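Local structure of lipase (Pelosinus fermentans, 5AH0) at residues V105-L110 with W152-T157. The protein hydrolyses ester bonds as a lipase and also cleaves the synthetic polyester poly(butylene adipate-co-terephthalate). Sequence-based numbering, arbitrary orientation.
Sequences VNKIHL and WVHSIT
Ile108 and Leu110 hand their backbone N-H groups to Trp152 O and Ser155 O, and their carbonyls receive His154 N and Thr157 N, a worked example of how two parallel strands are laced together. The straighter bonds are those accepted by the first strand, with 2.8 Å from Thr157 N to Leu110 O and an N-H...O angle of 172°. Ile108 pairs with Val153 and Leu110 with Ile156, two residues against three, and the irregular psi of His154 (-40°) falls inside the longer interval.

Packing is tight on the face carrying Ile108, Val153, Leu110 and Ile156. Leu110 CD1 meets Val153 CG2 at 3.7 Å, the two side chains crossing at about a right angle; helix 116-129 covers Leu110, Val153 and Ile156 through Leu123, Val124 and Leu127, while Trp96 lies against Ile108.

The other face is polar yet also buried. Ser155 OG and His109 ND1 share a short hydrogen bond of 2.5 Å, the donor undecided, at the edge of the imidazole and near its plane. OG sits between its backbone N and carbonyl carbon (chi1 61°), which turns it to ND1, and a water joins it to Leu110 O and Thr157 OG1. Asn2 OD1 takes up His109 NE2, fixing the ring from both nitrogens, while Leu380 of helix 370-380 packs against it.

Looser contact prevails just before the strands, where Lys107 and Trp152 are partly exposed: Lys107 NZ stays 3.7 Å from Val153 O, near the His154 ring plane at its edge. A parallel sheet between helices 116-129 and 370-380 fits the family's alpha/beta-hydrolase fold, these being two neighbouring strands.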
ATOM      1  N   VAL A 105      -9.627  11.771 -21.800  1.00 94.72           N
ATOM      2  CA  VAL A 105      -8.541  11.832 -20.824  1.00 87.52           C
ATOM      3  C   VAL A 105      -7.950  10.443 -20.544  1.00 79.01           C
ATOM      4  O   VAL A 105      -8.692   9.477 -20.345  1.00 75.47           O
ATOM      5  CB  VAL A 105      -9.017  12.452 -19.502  1.00 85.55           C
ATOM      6  CG1 VAL A 105      -7.828  12.973 -18.715  1.00 84.14           C
ATOM      7  CG2 VAL A 105     -10.004  13.575 -19.770  1.00 88.40           C
ATOM      8  N   ASN A 106      -6.621  10.356 -20.514  1.00 75.08           N
ATOM      9  CA  ASN A 106      -5.919   9.107 -20.201  1.00 69.06           C
ATOM     10  C   ASN A 106      -5.893   8.788 -18.720  1.00 66.80           C
ATOM     11  O   ASN A 106      -4.937   9.138 -18.031  1.00 66.26           O
ATOM     12  CB  ASN A 106      -4.476   9.155 -20.697  1.00 69.28           C
ATOM     13  CG  ASN A 106      -4.363   8.957 -22.191  1.00 73.96           C
ATOM     14  OD1 ASN A 106      -5.139   8.207 -22.793  1.00 76.31           O
ATOM     15  ND2 ASN A 106      -3.387   9.624 -22.803  1.00 73.19           N
ATOM     16  N   LYS A 107      -6.924   8.110 -18.232  1.00 65.10           N
ATOM     17  CA  LYS A 107      -7.008   7.799 -16.810  1.00 66.24           C
ATOM     18  C   LYS A 107      -6.424   6.410 -16.522  1.00 66.19           C
ATOM     19  O   LYS A 107      -6.082   5.672 -17.452  1.00 66.52           O
ATOM     20  CB  LYS A 107      -8.461   7.885 -16.337  1.00 67.03           C
ATOM     21  CG  LYS A 107      -9.241   8.991 -17.014  1.00 70.72           C
ATOM     22  CD  LYS A 107     -10.648   9.165 -16.469  1.00 73.30           C
ATOM     23  CE  LYS A 107     -10.634   9.812 -15.102  1.00 79.47           C
ATOM     24  NZ  LYS A 107     -12.010  10.014 -14.546  1.00 85.34           N
ATOM     25  N   ILE A 108      -6.281   6.072 -15.239  1.00 64.52           N
ATOM     26  CA  ILE A 108      -5.840   4.733 -14.823  1.00 58.51           C
ATOM     27  C   ILE A 108      -6.764   4.161 -13.771  1.00 58.89           C
ATOM     28  O   ILE A 108      -7.518   4.904 -13.135  1.00 64.65           O
ATOM     29  CB  ILE A 108      -4.428   4.733 -14.227  1.00 50.35           C
ATOM     30  CG1 ILE A 108      -4.393   5.597 -12.967  1.00 53.30           C
ATOM     31  CG2 ILE A 108      -3.397   5.200 -15.232  1.00 51.99           C
ATOM     32  CD1 ILE A 108      -3.035   5.670 -12.335  1.00 53.04           C
ATOM     33  N   HIS A 109      -6.706   2.839 -13.596  1.00 54.25           N
ATOM     34  CA  HIS A 109      -7.288   2.169 -12.432  1.00 51.55           C
ATOM     35  C   HIS A 109      -6.193   1.876 -11.422  1.00 54.45           C
ATOM     36  O   HIS A 109      -5.197   1.237 -11.764  1.00 55.60           O
ATOM     37  CB  HIS A 109      -7.949   0.841 -12.798  1.00 51.02           C
ATOM     38  CG  HIS A 109      -8.984   0.937 -13.870  1.00 55.49           C
ATOM     39  ND1 HIS A 109     -10.224   1.498 -13.658  1.00 58.15           N
ATOM     40  CD2 HIS A 109      -8.978   0.503 -15.153  1.00 51.80           C
ATOM     41  CE1 HIS A 109     -10.931   1.424 -14.773  1.00 54.49           C
ATOM     42  NE2 HIS A 109     -10.198   0.825 -15.694  1.00 51.94           N
ATOM     43  N   LEU A 110      -6.379   2.299 -10.178  1.00 54.71           N
ATOM     44  CA  LEU A 110      -5.428   1.940  -9.135  1.00 51.55           C
ATOM     45  C   LEU A 110      -5.911   0.708  -8.382  1.00 54.48           C
ATOM     46  O   LEU A 110      -7.003   0.699  -7.811  1.00 58.64           O
ATOM     47  CB  LEU A 110      -5.191   3.114  -8.182  1.00 46.16           C
ATOM     48  CG  LEU A 110      -4.334   4.169  -8.879  1.00 51.32           C
ATOM     49  CD1 LEU A 110      -4.409   5.547  -8.213  1.00 53.12           C
ATOM     50  CD2 LEU A 110      -2.887   3.668  -8.990  1.00 45.82           C
ATOM     51  N   TRP A 152      -7.375  12.010 -12.950  1.00 79.40           N
ATOM     52  CA  TRP A 152      -6.598  11.039 -13.726  1.00 75.72           C
ATOM     53  C   TRP A 152      -6.834   9.575 -13.333  1.00 70.84           C
ATOM     54  O   TRP A 152      -6.192   8.660 -13.858  1.00 66.05           O
ATOM     55  CB  TRP A 152      -5.109  11.366 -13.588  1.00 76.98           C
ATOM     56  CG  TRP A 152      -4.705  12.687 -14.184  1.00 81.79           C
ATOM     57  CD1 TRP A 152      -5.519  13.608 -14.795  1.00 81.78           C
ATOM     58  CD2 TRP A 152      -3.383  13.236 -14.223  1.00 84.09           C
ATOM     59  NE1 TRP A 152      -4.778  14.687 -15.219  1.00 83.31           N
ATOM     60  CE2 TRP A 152      -3.466  14.484 -14.881  1.00 84.87           C
ATOM     61  CE3 TRP A 152      -2.134  12.790 -13.775  1.00 83.03           C
ATOM     62  CZ2 TRP A 152      -2.351  15.287 -15.094  1.00 86.60           C
ATOM     63  CZ3 TRP A 152      -1.028  13.591 -13.988  1.00 84.93           C
ATOM     64  CH2 TRP A 152      -1.143  14.826 -14.641  1.00 87.73           C
ATOM     65  N   VAL A 153      -7.737   9.362 -12.387  1.00 69.16           N
ATOM     66  CA  VAL A 153      -7.963   8.034 -11.842  1.00 66.03           C
ATOM     67  C   VAL A 153      -9.436   7.698 -11.978  1.00 71.12           C
ATOM     68  O   VAL A 153     -10.296   8.510 -11.631  1.00 78.09           O
ATOM     69  CB  VAL A 153      -7.529   7.946 -10.366  1.00 62.44           C
ATOM     70  CG1 VAL A 153      -7.926   6.594  -9.754  1.00 60.11           C
ATOM     71  CG2 VAL A 153      -6.033   8.188 -10.248  1.00 54.67           C
ATOM     72  N   HIS A 154      -9.737   6.517 -12.509  1.00 66.15           N
ATOM     73  CA  HIS A 154     -11.123   6.164 -12.757  1.00 68.19           C
ATOM     74  C   HIS A 154     -11.688   5.346 -11.601  1.00 66.17           C
ATOM     75  O   HIS A 154     -12.842   5.515 -11.202  1.00 70.08           O
ATOM     76  CB  HIS A 154     -11.265   5.404 -14.073  1.00 69.32           C
ATOM     77  CG  HIS A 154     -12.657   5.422 -14.617  1.00 73.39           C
ATOM     78  ND1 HIS A 154     -13.507   4.340 -14.536  1.00 74.64           N
ATOM     79  CD2 HIS A 154     -13.359   6.407 -15.226  1.00 75.98           C
ATOM     80  CE1 HIS A 154     -14.668   4.653 -15.085  1.00 75.77           C
ATOM     81  NE2 HIS A 154     -14.603   5.901 -15.513  1.00 77.16           N
ATOM     82  N   SER A 155     -10.877   4.438 -11.077  1.00 59.61           N
ATOM     83  CA  SER A 155     -11.308   3.607  -9.969  1.00 55.83           C
ATOM     84  C   SER A 155     -10.185   3.313  -9.009  1.00 50.39           C
ATOM     85  O   SER A 155      -9.009   3.337  -9.371  1.00 49.49           O
ATOM     86  CB  SER A 155     -11.877   2.286 -10.475  1.00 59.79           C
ATOM     87  OG  SER A 155     -10.886   1.573 -11.197  1.00 60.92           O
ATOM     88  N   ILE A 156     -10.569   2.990  -7.784  1.00 49.35           N
ATOM     89  CA  ILE A 156      -9.628   2.562  -6.781  1.00 49.95           C
ATOM     90  C   ILE A 156     -10.116   1.246  -6.186  1.00 49.92           C
ATOM     91  O   ILE A 156     -11.231   1.161  -5.661  1.00 51.48           O
ATOM     92  CB  ILE A 156      -9.463   3.625  -5.680  1.00 53.63           C
ATOM     93  CG1 ILE A 156      -8.632   4.802  -6.196  1.00 53.04           C
ATOM     94  CG2 ILE A 156      -8.843   3.023  -4.422  1.00 43.20           C
ATOM     95  CD1 ILE A 156      -8.246   5.773  -5.100  1.00 54.47           C
ATOM     96  N   THR A 157      -9.290   0.212  -6.293  1.00 46.29           N
ATOM     97  CA  THR A 157      -9.595  -1.045  -5.646  1.00 43.64           C
ATOM     98  C   THR A 157      -8.567  -1.264  -4.564  1.00 46.04           C
ATOM     99  O   THR A 157      -7.369  -1.233  -4.839  1.00 49.70           O
ATOM    100  CB  THR A 157      -9.564  -2.217  -6.620  1.00 41.72           C
ATOM    101  OG1 THR A 157     -10.552  -2.019  -7.632  1.00 49.52           O
ATOM    102  CG2 THR A 157      -9.848  -3.540  -5.888  1.00 40.81           C
TER
HETATM  103  O   HOH W   1      -9.498  -0.028  -9.268  1.00 49.21           O